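Local coordinates for protein transport protein SEC7 (Saccharomyces cerevisiae, PDB 4OIY), which activates the small GTPase ARF1 through its Sec7 domain, a guanine nucleotide exchange module, and so takes part in vesicle budding and traffic at the Golgi, at residues Asp82-Ser87 against Val120-Gly125; Met86-Ala91 against Val135-Leu140; Phe127-Thr132 against Ile168-Asp173; Glu160-Asn165 against Leu174-Leu179. One frame throughout, in Å; residues are numbered along the deposited sequence.

Contact 1. Residues Asp82-Ser87 against Val120-Gly125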
loop_
_atom_site.group_PDB
_atom_site.type_symbol
_atom_site.label_atom_id
_atom_site.label_comp_id
_atom_site.label_asym_id
_atom_site.label_seq_id
_atom_site.Cartn_x
_atom_site.Cartn_y
_atom_site.Cartn_z
ATOM N N ASP A 82 2.598 8.154 7.823
ATOM C CA ASP A 82 3.729 9.030 8.070
ATOM C C ASP A 82 4.993 8.318 7.622
ATOM O O ASP A 82 5.487 7.434 8.310
ATOM C CB ASP A 82 3.813 9.401 9.551
ATOM C CG ASP A 82 4.836 10.490 9.824
ATOM O OD1 ASP A 82 5.486 10.967 8.865
ATOM O OD2 ASP A 82 4.975 10.887 11.006
ATOM N N PHE A 83 5.497 8.703 6.451
ATOM C CA PHE A 83 6.738 8.151 5.905
ATOM C C PHE A 83 7.951 9.020 6.219
ATOM O O PHE A 83 9.041 8.749 5.727
ATOM C CB PHE A 83 6.637 8.008 4.381
ATOM C CG PHE A 83 5.493 7.149 3.904
ATOM C CD1 PHE A 83 5.258 5.887 4.449
ATOM C CD2 PHE A 83 4.677 7.586 2.874
ATOM C CE1 PHE A 83 4.218 5.094 3.984
ATOM C CE2 PHE A 83 3.634 6.795 2.412
ATOM C CZ PHE A 83 3.410 5.548 2.967
ATOM N N THR A 84 7.777 10.056 7.035
ATOM C CA THR A 84 8.870 10.998 7.288
ATOM C C THR A 84 10.084 10.287 7.894
ATOM O O THR A 84 9.971 9.605 8.903
ATOM C CB THR A 84 8.423 12.148 8.214
ATOM O OG1 THR A 84 7.256 12.781 7.667
ATOM C CG2 THR A 84 9.539 13.188 8.347
ATOM N N GLY A 85 11.240 10.432 7.247
ATOM C CA GLY A 85 12.495 9.853 7.736
ATOM C C GLY A 85 12.730 8.377 7.449
ATOM O O GLY A 85 13.783 7.835 7.799
ATOM N N MET A 86 11.762 7.714 6.825
ATOM C CA MET A 86 11.889 6.292 6.487
ATOM C C MET A 86 12.627 6.123 5.178
ATOM O O MET A 86 12.503 6.966 4.295
ATOM C CB MET A 86 10.514 5.660 6.290
ATOM C CG MET A 86 9.685 5.538 7.541
ATOM S SD MET A 86 8.204 4.601 7.150
ATOM C CE MET A 86 7.372 4.673 8.729
ATOM N N SER A 87 13.352 5.015 5.026
ATOM C CA SER A 87 13.834 4.637 3.700
ATOM C C SER A 87 12.619 4.312 2.833
ATOM O O SER A 87 11.538 4.002 3.346
ATOM C CB SER A 87 14.761 3.433 3.754
ATOM O OG SER A 87 14.042 2.232 3.938
ATOM N N VAL A 120 7.669 11.413 -1.369
ATOM C CA VAL A 120 8.539 12.551 -1.690
ATOM C C VAL A 120 8.112 13.812 -0.941
ATOM O O VAL A 120 8.964 14.619 -0.570
ATOM C CB VAL A 120 8.689 12.810 -3.203
ATOM C CG1 VAL A 120 9.306 11.601 -3.889
ATOM C CG2 VAL A 120 7.384 13.238 -3.848
ATOM N N ASP A 121 6.815 13.971 -0.693
ATOM C CA ASP A 121 6.311 15.142 0.036
ATOM C C ASP A 121 6.877 15.179 1.447
ATOM O O ASP A 121 7.220 16.250 1.967
ATOM C CB ASP A 121 4.782 15.128 0.095
ATOM C CG ASP A 121 4.206 16.401 0.703
ATOM O OD1 ASP A 121 4.639 17.506 0.315
ATOM O OD2 ASP A 121 3.306 16.286 1.554
ATOM N N GLN A 122 6.996 14.007 2.052
ATOM C CA GLN A 122 7.427 13.891 3.436
ATOM C C GLN A 122 8.925 13.709 3.575
ATOM O O GLN A 122 9.460 13.797 4.681
ATOM C CB GLN A 122 6.711 12.726 4.088
ATOM C CG GLN A 122 5.217 12.940 4.145
ATOM C CD GLN A 122 4.560 11.900 5.002
ATOM O OE1 GLN A 122 4.635 10.713 4.702
ATOM N NE2 GLN A 122 3.936 12.331 6.098
ATOM N N ASN A 123 9.599 13.437 2.464
ATOM C CA ASN A 123 11.047 13.286 2.464
ATOM C C ASN A 123 11.667 14.129 1.365
ATOM O O ASN A 123 12.230 13.602 0.408
ATOM C CB ASN A 123 11.415 11.820 2.298
ATOM C CG ASN A 123 10.952 10.987 3.466
ATOM O OD1 ASN A 123 11.549 11.017 4.543
ATOM N ND2 ASN A 123 9.866 10.252 3.272
ATOM N N PRO A 124 11.567 15.461 1.503
ATOM C CA PRO A 124 12.135 16.338 0.490
ATOM C C PRO A 124 13.641 16.124 0.371
ATOM O O PRO A 124 14.312 15.843 1.368
ATOM C CB PRO A 124 11.816 17.746 1.016
ATOM C CG PRO A 124 11.601 17.585 2.474
ATOM C CD PRO A 124 11.032 16.207 2.656
ATOM N N GLY A 125 14.155 16.218 -0.844
ATOM C CA GLY A 125 15.590 16.070 -1.059
ATOM C C GLY A 125 16.124 14.647 -1.157
ATOM O O GLY A 125 17.307 14.469 -1.415
#

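Contact 2. Residues Met86-Ala91 against Val135-Leu140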
loop_
_atom_site.group_PDB
_atom_site.type_symbol
_atom_site.label_atom_id
_atom_site.label_comp_id
_atom_site.label_asym_id
_atom_site.label_seq_id
_atom_site.Cartn_x
_atom_site.Cartn_y
_atom_site.Cartn_z
ATOM N N MET A 86 11.762 7.714 6.825
ATOM C CA MET A 86 11.889 6.292 6.487
ATOM C C MET A 86 12.627 6.123 5.178
ATOM O O MET A 86 12.503 6.966 4.295
ATOM C CB MET A 86 10.514 5.660 6.290
ATOM C CG MET A 86 9.685 5.538 7.541
ATOM S SD MET A 86 8.204 4.601 7.150
ATOM C CE MET A 86 7.372 4.673 8.729
ATOM N N SER A 87 13.352 5.015 5.026
ATOM C CA SER A 87 13.834 4.637 3.700
ATOM C C SER A 87 12.619 4.312 2.833
ATOM O O SER A 87 11.538 4.002 3.346
ATOM C CB SER A 87 14.761 3.433 3.754
ATOM O OG SER A 87 14.042 2.232 3.938
ATOM N N ILE A 88 12.789 4.384 1.519
ATOM C CA ILE A 88 11.679 4.043 0.635
ATOM C C ILE A 88 11.234 2.591 0.855
ATOM O O ILE A 88 10.036 2.288 0.736
ATOM C CB ILE A 88 11.982 4.341 -0.847
ATOM C CG1 ILE A 88 10.713 4.178 -1.700
ATOM C CG2 ILE A 88 13.103 3.454 -1.372
ATOM C CD1 ILE A 88 10.874 4.625 -3.136
ATOM N N VAL A 89 12.167 1.707 1.222
ATOM C CA VAL A 89 11.799 0.317 1.531
ATOM C C VAL A 89 10.940 0.220 2.797
ATOM O O VAL A 89 9.948 -0.499 2.816
ATOM C CB VAL A 89 13.045 -0.589 1.629
ATOM C CG1 VAL A 89 12.714 -1.946 2.257
ATOM C CG2 VAL A 89 13.651 -0.762 0.250
ATOM N N ASP A 90 11.309 0.936 3.850
ATOM C CA ASP A 90 10.522 0.896 5.074
ATOM C C ASP A 90 9.138 1.495 4.863
ATOM O O ASP A 90 8.145 0.981 5.379
ATOM C CB ASP A 90 11.281 1.552 6.224
ATOM C CG ASP A 90 12.320 0.608 6.842
ATOM O OD1 ASP A 90 12.204 -0.626 6.664
ATOM O OD2 ASP A 90 13.246 1.096 7.500
ATOM N N ALA A 91 9.067 2.553 4.061
ATOM C CA ALA A 91 7.779 3.146 3.703
ATOM C C ALA A 91 6.922 2.176 2.902
ATOM O O ALA A 91 5.761 1.976 3.217
ATOM C CB ALA A 91 7.981 4.439 2.932
ATOM N N VAL A 135 8.856 4.626 -10.035
ATOM C CA VAL A 135 9.449 3.497 -10.754
ATOM C C VAL A 135 10.291 2.607 -9.851
ATOM O O VAL A 135 10.317 1.385 -10.017
ATOM C CB VAL A 135 10.261 3.911 -12.000
ATOM C CG1 VAL A 135 9.379 4.663 -12.986
ATOM C CG2 VAL A 135 11.502 4.706 -11.623
ATOM N N LEU A 136 10.976 3.216 -8.884
ATOM C CA LEU A 136 11.792 2.452 -7.954
ATOM C C LEU A 136 10.927 1.503 -7.135
ATOM O O LEU A 136 11.343 0.390 -6.840
ATOM C CB LEU A 136 12.580 3.392 -7.040
ATOM C CG LEU A 136 13.518 2.740 -6.018
ATOM C CD1 LEU A 136 14.481 1.782 -6.699
ATOM C CD2 LEU A 136 14.279 3.811 -5.257
ATOM N N SER A 137 9.713 1.938 -6.795
ATOM C CA SER A 137 8.806 1.106 -6.009
ATOM C C SER A 137 8.458 -0.197 -6.728
ATOM O O SER A 137 8.401 -1.244 -6.111
ATOM C CB SER A 137 7.539 1.878 -5.650
ATOM O OG SER A 137 7.857 2.954 -4.795
ATOM N N TYR A 138 8.240 -0.142 -8.043
ATOM C CA TYR A 138 7.988 -1.374 -8.802
ATOM C C TYR A 138 9.197 -2.299 -8.826
ATOM O O TYR A 138 9.065 -3.512 -8.718
ATOM C CB TYR A 138 7.563 -1.079 -10.245
ATOM C CG TYR A 138 6.168 -0.537 -10.323
ATOM C CD1 TYR A 138 5.077 -1.393 -10.413
ATOM C CD2 TYR A 138 5.935 0.825 -10.275
ATOM C CE1 TYR A 138 3.787 -0.894 -10.459
ATOM C CE2 TYR A 138 4.660 1.330 -10.334
ATOM C CZ TYR A 138 3.589 0.464 -10.425
ATOM O OH TYR A 138 2.318 0.976 -10.472
ATOM N N SER A 139 10.383 -1.711 -8.948
ATOM C CA SER A 139 11.602 -2.504 -8.951
ATOM C C SER A 139 11.800 -3.188 -7.599
ATOM O O SER A 139 12.264 -4.325 -7.536
ATOM C CB SER A 139 12.800 -1.625 -9.295
ATOM O OG SER A 139 13.980 -2.384 -9.343
ATOM N N LEU A 140 11.436 -2.492 -6.526
ATOM C CA LEU A 140 11.550 -3.038 -5.184
ATOM C C LEU A 140 10.536 -4.148 -4.958
ATOM O O LEU A 140 10.857 -5.144 -4.322
ATOM C CB LEU A 140 11.385 -1.943 -4.128
ATOM C CG LEU A 140 12.540 -0.939 -4.055
ATOM C CD1 LEU A 140 12.163 0.285 -3.244
ATOM C CD2 LEU A 140 13.790 -1.604 -3.497
#

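Contact 3. Residues Phe127-Thr132 against Ile168-Asp173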
loop_
_atom_site.group_PDB
_atom_site.type_symbol
_atom_site.label_atom_id
_atom_site.label_comp_id
_atom_site.label_asym_id
_atom_site.label_seq_id
_atom_site.Cartn_x
_atom_site.Cartn_y
_atom_site.Cartn_z
ATOM N N PHE A 127 14.636 12.306 -3.377
ATOM C CA PHE A 127 14.525 12.293 -4.826
ATOM C C PHE A 127 14.008 13.646 -5.280
ATOM O O PHE A 127 13.174 14.252 -4.611
ATOM C CB PHE A 127 13.538 11.222 -5.293
ATOM C CG PHE A 127 13.847 9.837 -4.794
ATOM C CD1 PHE A 127 15.008 9.182 -5.185
ATOM C CD2 PHE A 127 12.962 9.180 -3.948
ATOM C CE1 PHE A 127 15.289 7.899 -4.730
ATOM C CE2 PHE A 127 13.233 7.899 -3.489
ATOM C CZ PHE A 127 14.398 7.259 -3.884
ATOM N N SER A 128 14.482 14.097 -6.433
ATOM C CA SER A 128 14.013 15.348 -7.020
ATOM C C SER A 128 12.602 15.235 -7.613
ATOM O O SER A 128 11.874 16.229 -7.693
ATOM C CB SER A 128 14.994 15.808 -8.098
ATOM O OG SER A 128 15.215 14.785 -9.054
ATOM N N LYS A 129 12.216 14.022 -8.015
ATOM C CA LYS A 129 10.950 13.791 -8.706
ATOM C C LYS A 129 10.225 12.593 -8.111
ATOM O O LYS A 129 10.851 11.578 -7.790
ATOM C CB LYS A 129 11.195 13.512 -10.198
ATOM C CG LYS A 129 12.060 14.534 -10.915
ATOM C CD LYS A 129 11.340 15.850 -11.117
ATOM C CE LYS A 129 12.193 16.804 -11.934
ATOM N NZ LYS A 129 11.447 18.036 -12.297
ATOM N N ALA A 130 8.907 12.701 -7.991
ATOM C CA ALA A 130 8.083 11.563 -7.592
ATOM C C ALA A 130 8.203 10.383 -8.564
ATOM O O ALA A 130 8.090 9.233 -8.153
ATOM C CB ALA A 130 6.625 11.982 -7.448
ATOM N N ASP A 131 8.448 10.657 -9.842
ATOM C CA ASP A 131 8.538 9.594 -10.851
ATOM C C ASP A 131 9.666 8.625 -10.495
ATOM O O ASP A 131 9.570 7.438 -10.757
ATOM C CB ASP A 131 8.772 10.193 -12.252
ATOM C CG ASP A 131 8.404 9.243 -13.379
ATOM O OD1 ASP A 131 7.522 8.390 -13.189
ATOM O OD2 ASP A 131 8.984 9.373 -14.481
ATOM N N THR A 132 10.727 9.136 -9.881
ATOM C CA THR A 132 11.837 8.287 -9.446
ATOM C C THR A 132 11.378 7.315 -8.366
ATOM O O THR A 132 11.653 6.125 -8.449
ATOM C CB THR A 132 12.993 9.137 -8.905
ATOM O OG1 THR A 132 13.410 10.065 -9.915
ATOM C CG2 THR A 132 14.162 8.268 -8.488
ATOM N N ILE A 168 16.962 6.291 -13.698
ATOM C CA ILE A 168 15.681 6.688 -13.103
ATOM C C ILE A 168 15.706 7.994 -12.313
ATOM O O ILE A 168 14.648 8.539 -12.012
ATOM C CB ILE A 168 15.023 5.569 -12.251
ATOM C CG1 ILE A 168 15.799 5.296 -10.952
ATOM C CG2 ILE A 168 14.847 4.311 -13.097
ATOM C CD1 ILE A 168 15.012 4.473 -9.951
ATOM N N ASP A 169 16.895 8.501 -11.986
ATOM C CA ASP A 169 17.007 9.758 -11.246
ATOM C C ASP A 169 17.107 10.932 -12.215
ATOM O O ASP A 169 18.187 11.454 -12.468
ATOM C CB ASP A 169 18.214 9.729 -10.305
ATOM C CG ASP A 169 18.308 10.973 -9.433
ATOM O OD1 ASP A 169 17.263 11.607 -9.158
ATOM O OD2 ASP A 169 19.434 11.325 -9.025
ATOM N N ASN A 170 15.964 11.325 -12.764
ATOM C CA ASN A 170 15.886 12.422 -13.728
ATOM C C ASN A 170 16.822 12.210 -14.931
ATOM O O ASN A 170 17.408 13.158 -15.464
ATOM C CB ASN A 170 16.160 13.761 -13.022
ATOM C CG ASN A 170 15.292 14.900 -13.543
ATOM O OD1 ASN A 170 14.253 14.685 -14.172
ATOM N ND2 ASN A 170 15.715 16.126 -13.263
ATOM N N GLY A 171 16.963 10.955 -15.352
ATOM C CA GLY A 171 17.765 10.630 -16.530
ATOM C C GLY A 171 19.190 10.235 -16.203
ATOM O O GLY A 171 19.996 10.036 -17.109
ATOM N N ARG A 172 19.500 10.121 -14.913
ATOM C CA ARG A 172 20.804 9.662 -14.454
ATOM C C ARG A 172 20.628 8.452 -13.542
ATOM O O ARG A 172 19.557 8.234 -12.973
ATOM C CB ARG A 172 21.529 10.775 -13.692
ATOM C CG ARG A 172 21.939 11.975 -14.537
ATOM C CD ARG A 172 23.220 11.721 -15.320
ATOM N NE ARG A 172 23.598 12.868 -16.152
ATOM C CZ ARG A 172 23.060 13.164 -17.338
ATOM N NH1 ARG A 172 22.105 12.403 -17.857
ATOM N NH2 ARG A 172 23.480 14.235 -18.009
ATOM N N ASP A 173 21.685 7.666 -13.400
ATOM C CA ASP A 173 21.673 6.553 -12.457
ATOM C C ASP A 173 21.694 7.082 -11.029
ATOM O O ASP A 173 22.287 8.128 -10.750
ATOM C CB ASP A 173 22.897 5.646 -12.654
ATOM C CG ASP A 173 22.884 4.900 -13.977
ATOM O OD1 ASP A 173 21.862 4.891 -14.690
ATOM O OD2 ASP A 173 23.933 4.300 -14.313
HETATM O O HOH W 1 14.492 12.216 -8.982
HETATM O O HOH W 2 17.211 13.214 -6.736
#

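Contact 4. Residues Glu160-Asn165 against Leu174-Leu179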
loop_
_atom_site.group_PDB
_atom_site.type_symbol
_atom_site.label_atom_id
_atom_site.label_comp_id
_atom_site.label_asym_id
_atom_site.label_seq_id
_atom_site.Cartn_x
_atom_site.Cartn_y
_atom_site.Cartn_z
ATOM N N GLU A 160 21.674 -7.191 -11.295
ATOM C CA GLU A 160 20.439 -7.068 -12.063
ATOM C C GLU A 160 19.533 -5.961 -11.527
ATOM O O GLU A 160 18.915 -5.232 -12.299
ATOM C CB GLU A 160 19.700 -8.403 -12.106
ATOM C CG GLU A 160 20.345 -9.379 -13.077
ATOM C CD GLU A 160 19.899 -10.813 -12.884
ATOM O OE1 GLU A 160 19.266 -11.129 -11.855
ATOM O OE2 GLU A 160 20.199 -11.637 -13.778
ATOM N N PHE A 161 19.474 -5.831 -10.207
ATOM C CA PHE A 161 18.689 -4.773 -9.569
ATOM C C PHE A 161 19.221 -3.384 -9.961
ATOM O O PHE A 161 18.445 -2.478 -10.268
ATOM C CB PHE A 161 18.683 -4.977 -8.059
ATOM C CG PHE A 161 17.912 -3.934 -7.313
ATOM C CD1 PHE A 161 16.534 -3.825 -7.465
ATOM C CD2 PHE A 161 18.559 -3.069 -6.454
ATOM C CE1 PHE A 161 15.820 -2.865 -6.772
ATOM C CE2 PHE A 161 17.853 -2.103 -5.765
ATOM C CZ PHE A 161 16.485 -1.996 -5.929
ATOM N N LEU A 162 20.541 -3.222 -9.968
ATOM C CA LEU A 162 21.167 -1.983 -10.435
ATOM C C LEU A 162 20.799 -1.693 -11.880
ATOM O O LEU A 162 20.418 -0.569 -12.217
ATOM C CB LEU A 162 22.690 -2.051 -10.296
ATOM C CG LEU A 162 23.228 -2.270 -8.885
ATOM C CD1 LEU A 162 24.736 -2.426 -8.950
ATOM C CD2 LEU A 162 22.838 -1.155 -7.924
ATOM N N GLU A 163 20.884 -2.709 -12.738
ATOM C CA GLU A 163 20.550 -2.533 -14.155
ATOM C C GLU A 163 19.099 -2.091 -14.366
ATOM O O GLU A 163 18.812 -1.228 -15.202
ATOM C CB GLU A 163 20.808 -3.823 -14.927
ATOM C CG GLU A 163 22.282 -4.174 -15.055
ATOM C CD GLU A 163 22.506 -5.569 -15.596
ATOM O OE1 GLU A 163 21.550 -6.160 -16.141
ATOM O OE2 GLU A 163 23.645 -6.073 -15.473
ATOM N N ASN A 164 18.203 -2.680 -13.586
ATOM C CA ASN A 164 16.772 -2.417 -13.701
ATOM C C ASN A 164 16.394 -0.974 -13.361
ATOM O O ASN A 164 15.323 -0.500 -13.745
ATOM C CB ASN A 164 15.981 -3.390 -12.825
ATOM C CG ASN A 164 15.975 -4.805 -13.379
ATOM O OD1 ASN A 164 16.339 -5.043 -14.537
ATOM N ND2 ASN A 164 15.543 -5.753 -12.560
ATOM N N ASN A 165 17.278 -0.276 -12.655
ATOM C CA ASN A 165 17.026 1.104 -12.257
ATOM C C ASN A 165 17.919 2.125 -12.950
ATOM O O ASN A 165 17.985 3.281 -12.532
ATOM C CB ASN A 165 17.148 1.213 -10.750
ATOM C CG ASN A 165 16.020 0.493 -10.048
ATOM O OD1 ASN A 165 14.877 0.927 -10.126
ATOM N ND2 ASN A 165 16.326 -0.613 -9.379
ATOM N N LEU A 174 21.044 6.353 -10.127
ATOM C CA LEU A 174 21.187 6.573 -8.697
ATOM C C LEU A 174 22.550 6.044 -8.261
ATOM O O LEU A 174 23.121 5.196 -8.940
ATOM C CB LEU A 174 20.083 5.828 -7.936
ATOM C CG LEU A 174 18.695 6.458 -8.043
ATOM C CD1 LEU A 174 17.632 5.491 -7.539
ATOM C CD2 LEU A 174 18.644 7.759 -7.251
ATOM N N PRO A 175 23.078 6.535 -7.128
ATOM C CA PRO A 175 24.356 5.986 -6.670
ATOM C C PRO A 175 24.256 4.498 -6.340
ATOM O O PRO A 175 23.278 4.058 -5.727
ATOM C CB PRO A 175 24.652 6.785 -5.398
ATOM C CG PRO A 175 23.842 8.028 -5.526
ATOM C CD PRO A 175 22.599 7.616 -6.250
ATOM N N ARG A 176 25.270 3.740 -6.754
ATOM C CA ARG A 176 25.320 2.304 -6.509
ATOM C C ARG A 176 25.140 1.978 -5.032
ATOM O O ARG A 176 24.418 1.038 -4.685
ATOM C CB ARG A 176 26.653 1.720 -7.004
ATOM C CG ARG A 176 26.730 0.205 -6.962
ATOM C CD ARG A 176 28.113 -0.294 -7.370
ATOM N NE ARG A 176 28.183 -1.756 -7.346
ATOM C CZ ARG A 176 28.256 -2.497 -6.242
ATOM N NH1 ARG A 176 28.304 -3.824 -6.344
ATOM N NH2 ARG A 176 28.282 -1.932 -5.034
ATOM N N ASP A 177 25.797 2.743 -4.164
ATOM C CA ASP A 177 25.723 2.487 -2.725
ATOM C C ASP A 177 24.300 2.648 -2.189
ATOM O O ASP A 177 23.881 1.913 -1.301
ATOM C CB ASP A 177 26.677 3.396 -1.944
ATOM C CG ASP A 177 26.856 2.943 -0.506
ATOM O OD1 ASP A 177 27.459 1.870 -0.295
ATOM O OD2 ASP A 177 26.378 3.646 0.411
ATOM N N PHE A 178 23.563 3.611 -2.736
ATOM C CA PHE A 178 22.181 3.855 -2.325
ATOM C C PHE A 178 21.301 2.664 -2.685
ATOM O O PHE A 178 20.543 2.176 -1.857
ATOM C CB PHE A 178 21.642 5.128 -2.977
ATOM C CG PHE A 178 20.192 5.376 -2.712
ATOM C CD1 PHE A 178 19.772 5.852 -1.483
ATOM C CD2 PHE A 178 19.247 5.126 -3.691
ATOM C CE1 PHE A 178 18.434 6.080 -1.237
ATOM C CE2 PHE A 178 17.902 5.347 -3.453
ATOM C CZ PHE A 178 17.493 5.823 -2.225
ATOM N N LEU A 179 21.420 2.201 -3.924
ATOM C CA LEU A 179 20.637 1.052 -4.375
ATOM C C LEU A 179 21.043 -0.231 -3.651
ATOM O O LEU A 179 20.183 -1.039 -3.310
ATOM C CB LEU A 179 20.748 0.874 -5.892
ATOM C CG LEU A 179 20.020 1.923 -6.748
ATOM C CD1 LEU A 179 20.265 1.676 -8.229
ATOM C CD2 LEU A 179 18.520 1.931 -6.460
HETATM O O HOH W 3 20.084 3.880 -10.880
#

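Contact 1. Residues Asp82-Ser87 against Val120-Gly125
Asn-123, the first residue to leave helix 105-122, grips the type II turn Phe-83 to Met-86 with both ends of its amide. Asn-123 OD1 accepts from Gly-85 N at 2.8 Å, in the carbonyl plane and on a lone pair. Asn-123 ND2 donates to Phe-83 O at 3.0 Å, nearly straight at 169°, although it lies above that carbonyl's plane. Met-86 N reaches the same oxygen from the opposite face, and ND2 also bonds to Phe-119 O. Gln-122 adds a third bond, Phe-83 N to OE1 at 2.8 Å. Its CG lies beside the backbone N (chi1 -63°) and the chain is extended beyond it, which carries the amide past Thr-84 to the turn entrance. There Asp-82 OD1 closes an Asx turn onto Thr-84 N and also takes Thr-84 OG1 at 2.8 Å. Packing is modest: Thr-84 OG1 rests 3.6 Å from Gln-122 CB, while the Phe-83 ring turns inward to meet Phe-115 edge-to-face. Asp-121, seen binding magnesium in this protein, precedes Gln-122 but keeps its carboxylate away from the turn. Three side-chain-to-backbone bonds thus hold the turn by the peptide atoms of Phe-83 and Gly-85.

Contact 2. Residues Met86-Ala91 against Val135-Leu140
Leu-140 and Ile-88 form the tight part of this helix pair, methyl against methyl, without a hydrogen bond between the segments. Ile-88 CG2 lies 3.8 Å from Leu-140 CD1, and its two branch ends, CG2 and CD1, both approach CD2 of Leu-136, CG2 at 4.1 Å. Chi1 of -171° swings Ile-88 CG1 away from the backbone N and chi2 of 172° extends it, which carries CD1 out to Leu-136 CD2 and Ser-137 OG, while CG2 faces Leu-140. Ser-137 OG stands 3.8 Å from Ile-88 CD1, and this hydroxyl bonds to Ala-133 O of its own helix. Val-89 presents CG2 to both methyls of Leu-140, at 3.8 Å from CD2 and 3.9 Å from CD1. With Val-89 and Leu-140 CA atoms 7.5 Å apart, the backbones are separated by one layer of interlocking branches. Such packing of helix 88-96 on helix 130-148 belongs to the all-helical Sec7 fold. Helix 176-188 completes the layer, Leu-182 touching both Ile-88 and Leu-136. On the far side of helix 88-96 the character changes to polar and partly solvent-accessible. Ser-87, the N-cap, accepts from Asp-90 N through OG at 3.0 Å and 165°, and the same OG bonds to Glu-185. Asp-90 turns its carboxylate outward to a salt bridge with Arg-93.

Contact 3. Residues Phe127-Thr132 against Ile168-Asp173
A type I' turn from Asp-169 to Arg-172, entered through a classic beta bulge at Ile-168 and Asp-169, docks against the start of helix 130-148 through Thr-132. The direct bond is Thr-132 OG1 to Ile-168 O at 2.9 Å, the hydroxyl tilted 21° from the carbonyl plane. With OG1 beside its backbone N (chi1 -57°), the Thr-132 side chain directs the hydroxyl at the loop and leaves CG2 for Ile-168, whose CD1 lies 4.2 Å from it. Around this bond the interface is wet. One water donates to Thr-132 OG1 at 2.6 Å and to Asp-169 OD1 at 2.8 Å, and also bonds to Ser-128 OG at 2.7 Å. A second water accepts from Ser-128 N and donates to Asp-169 OD1 at 2.9 Å. At the rim the bent chain of Lys-129 brings CE to 3.7 Å from Asn-170 OD1, a contact of carbon with the amide. The Ile-168 side chain continues inward onto Val-135 and Leu-136, and Phe-127 joins Leu-136 from the other segment. Asn-170 and Gly-171 both have positive phi, as the turn type requires. Thr-132 OG1 therefore acts as donor to the loop and acceptor from water, while OD1, receiving from both waters, is consistent with an ionised Asp-169 held to the other segment by solvent bridges.

Contact 4. Residues Glu160-Asn165 against Leu174-Leu179
Leu-179 presses its side chain into the groove formed by Phe-161, Leu-162 and Asn-165. Its CG lies beside the backbone N (chi1 -71°), and the two methyls part company: Leu-179 CD1 approaches Asn-165 CB at 4.0 Å, Leu-179 CD2 approaches Phe-161 CE2 at 4.1 Å. Leu-162 divides its branches likewise. Leu-162 CD2 sits 3.6 Å from Leu-179 CB, whereas Leu-162 CD1 meets Arg-176 CG at 3.9 Å, with NE equally near, the two side chains crossing at a slant. The Arg-176 guanidinium forms a salt bridge with Glu-180. The Phe-161 ring, with CG anti to its backbone N (chi1 180°), offers an edge to Leu-179 O, which sits near the ring plane, 3.5 Å from Phe-161 CE2. Asn-165 ND2 overlies one face, offset toward the rim; it bonds to Phe-161 O and to Ser-139 OG of helix 130-148, and these two bonds hold the amide over the ring. At the ends joined by the loop, a water donates to Asn-165 O at 2.7 Å and accepts from Leu-174 N. Helices 158-164 and 176-188 thus join through apolar branches, the buried Asn-165 amide making none of its bonds directly across the contact.

From the N-terminal side, contact 1 closes the loop that carries helices 88-96 and 105-122. Contact 2 starts from the same residues, Met-86 and Ser-87, and reaches further, to helix 130-148; the two touch where Phe-83 packs on Ala-91. Contact 3 opens after contact 1 has closed, crosses contact 2, and spans helices 130-148 and 158-164; Val-135 and Leu-136 meet Ile-168 between them. Contact 4 in turn crosses contact 3, closing the short loop before helix 176-188, with Leu-174 packed on Ile-168 and Asp-169. It follows contact 2 in series, yet Ser-139 and Leu-140 meet Asn-165 and Phe-161, tying helices 130-148 and 158-164 together.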